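Local atomic coordinates of phosphoglycerol transferase GacH (PDB entry 6DGM), a protein that probably transfers glycerol phosphate onto streptococcal rhamnose polysaccharide, this chain being the manganese-binding, presumably catalytic domain of a membrane protein of the LTA synthase type. Residues 87-92 with 146-151. Sequence-based numbering, arbitrary orientation.
Sequences GGTANM and FNRKTV. With MN (manganese (II) ion), chain C; 1GP (sn-glycerol-1-phosphate), chain D.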
# COMPACT_ATOMS: atom_id res chain seq x y z
N GLY A 87 2.18 -4.86 13.37
CA GLY A 87 3.50 -4.64 12.81
C GLY A 87 3.54 -5.25 11.43
O GLY A 87 2.57 -5.84 10.97
N GLY A 88 4.68 -5.07 10.77
CA GLY A 88 4.86 -5.57 9.42
C GLY A 88 4.83 -4.52 8.33
O GLY A 88 4.79 -4.87 7.15
N THR A 89 4.87 -3.24 8.71
CA THR A 89 4.78 -2.12 7.79
C THR A 89 5.55 -2.31 6.50
O THR A 89 4.98 -2.22 5.39
CB THR A 89 5.34 -0.91 8.56
OG1 THR A 89 4.80 -0.93 9.88
CG2 THR A 89 5.04 0.39 7.86
N ALA A 90 6.85 -2.57 6.61
CA ALA A 90 7.70 -2.61 5.43
C ALA A 90 7.34 -3.75 4.49
O ALA A 90 7.63 -3.66 3.28
CB ALA A 90 9.16 -2.71 5.88
N ASN A 91 6.70 -4.81 4.99
CA ASN A 91 6.29 -5.90 4.11
C ASN A 91 5.10 -5.50 3.27
O ASN A 91 5.04 -5.83 2.08
CB ASN A 91 5.99 -7.16 4.92
CG ASN A 91 7.23 -7.75 5.53
OD1 ASN A 91 8.32 -7.61 4.96
ND2 ASN A 91 7.10 -8.38 6.68
N MET A 92 4.14 -4.77 3.84
CA MET A 92 3.05 -4.23 3.02
C MET A 92 3.60 -3.21 2.03
O MET A 92 3.22 -3.20 0.85
CB MET A 92 1.97 -3.63 3.91
CG MET A 92 0.83 -4.63 4.25
SD MET A 92 1.34 -6.17 5.00
CE MET A 92 1.81 -5.62 6.64
N PHE A 146 14.25 -0.85 8.80
CA PHE A 146 13.76 -1.81 7.81
C PHE A 146 14.47 -1.68 6.47
O PHE A 146 13.91 -2.01 5.42
CB PHE A 146 12.24 -1.76 7.68
CG PHE A 146 11.57 -2.27 8.90
CD1 PHE A 146 11.55 -3.64 9.17
CD2 PHE A 146 11.08 -1.39 9.86
CE1 PHE A 146 10.98 -4.11 10.35
CE2 PHE A 146 10.51 -1.86 11.03
CZ PHE A 146 10.45 -3.22 11.27
N ASN A 147 15.72 -1.24 6.50
CA ASN A 147 16.56 -1.16 5.30
C ASN A 147 16.00 -0.18 4.26
O ASN A 147 16.34 -0.27 3.09
CB ASN A 147 16.74 -2.54 4.66
CG ASN A 147 18.03 -2.69 3.90
OD1 ASN A 147 19.03 -2.06 4.22
ND2 ASN A 147 18.03 -3.57 2.88
N ARG A 148 15.16 0.78 4.65
CA ARG A 148 14.50 1.60 3.65
C ARG A 148 15.48 2.46 2.84
O ARG A 148 15.29 2.66 1.64
CB ARG A 148 13.43 2.48 4.27
CG ARG A 148 12.20 1.71 4.73
CD ARG A 148 11.07 2.66 4.97
NE ARG A 148 9.87 1.99 5.46
CZ ARG A 148 9.54 1.83 6.74
NH1 ARG A 148 10.33 2.27 7.73
NH2 ARG A 148 8.43 1.19 7.03
N LYS A 149 16.53 2.98 3.48
CA LYS A 149 17.44 3.87 2.77
C LYS A 149 18.10 3.14 1.61
O LYS A 149 18.23 3.67 0.51
CB LYS A 149 18.49 4.42 3.72
CG LYS A 149 19.39 5.49 3.13
CD LYS A 149 20.51 5.83 4.09
CE LYS A 149 21.49 6.84 3.52
NZ LYS A 149 20.90 8.18 3.46
N THR A 150 18.53 1.90 1.86
CA THR A 150 19.13 1.08 0.82
C THR A 150 18.13 0.79 -0.29
O THR A 150 18.46 0.87 -1.48
CB THR A 150 19.60 -0.22 1.45
OG1 THR A 150 20.61 0.08 2.40
CG2 THR A 150 20.14 -1.15 0.39
N VAL A 151 16.89 0.48 0.08
CA VAL A 151 15.87 0.17 -0.91
C VAL A 151 15.60 1.38 -1.80
O VAL A 151 15.65 1.28 -3.03
CB VAL A 151 14.57 -0.29 -0.22
CG1 VAL A 151 13.43 -0.41 -1.21
CG2 VAL A 151 14.80 -1.60 0.50
MN MN C . 3.02 -0.50 10.82
C3 1GP D . 9.16 2.50 11.76
O3 1GP D . 7.82 1.84 9.83
C2 1GP D . 8.44 1.38 11.04
O2 1GP D . 10.31 2.95 11.06
C1 1GP D . 7.39 0.75 11.95
O1P 1GP D . 6.93 -0.49 11.39
O2P 1GP D . 4.53 -0.98 12.43
O3P 1GP D . 6.23 -2.85 11.67
O4P 1GP D . 6.68 -1.43 13.74
P 1GP D . 6.02 -1.46 12.32
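Thr89 turns its methyl to the edge of the Arg148 guanidinium, CG2 lying 3.6 Å from NH2, and the two side chains cross at about a right angle. Beside them Ala90 CB packs on Phe146 CB at 3.7 Å; a methyl is small enough to bring the start of helix 89-98 close to the loop leading into helix 148-154. Both segments reach sn-glycerol-1-phosphate. Arg148, extended from CG to NE, is long enough to present NH2 to the glycerol hydroxyl O3 (2.9 Å, 149°), while NH1 adds weak bonds to O3 and O2. Phe146 borders the glycerol carbons, with CE2 3.8 Å from C2. At the phosphate end, Gly88 N donates to O3P at 2.9 Å, and Thr89 N donates to O3P at 3.3 Å. At the backbone angles of Gly88 any CB would be jammed against the carbonyl O of Gly87, so glycine suits this N-cap. Thr89 uses both branches: OG1 stands beside the backbone N (chi1 -44°), which turns it to the manganese at 2.1 Å, while the methyl, anti to N, faces Arg148. Phosphate O2P also binds the metal. Farther out, Glu93 forms a salt bridge with Arg148 NE and so helps set the guanidinium, while Glu47, Asp270 and His271 complete the protein ligands of the manganese. A metal-bound threonine at a helix N-terminus, next to the bound ligand's phosphate, is characteristic of the LTA synthase active site within the alkaline phosphatase/sulfatase fold.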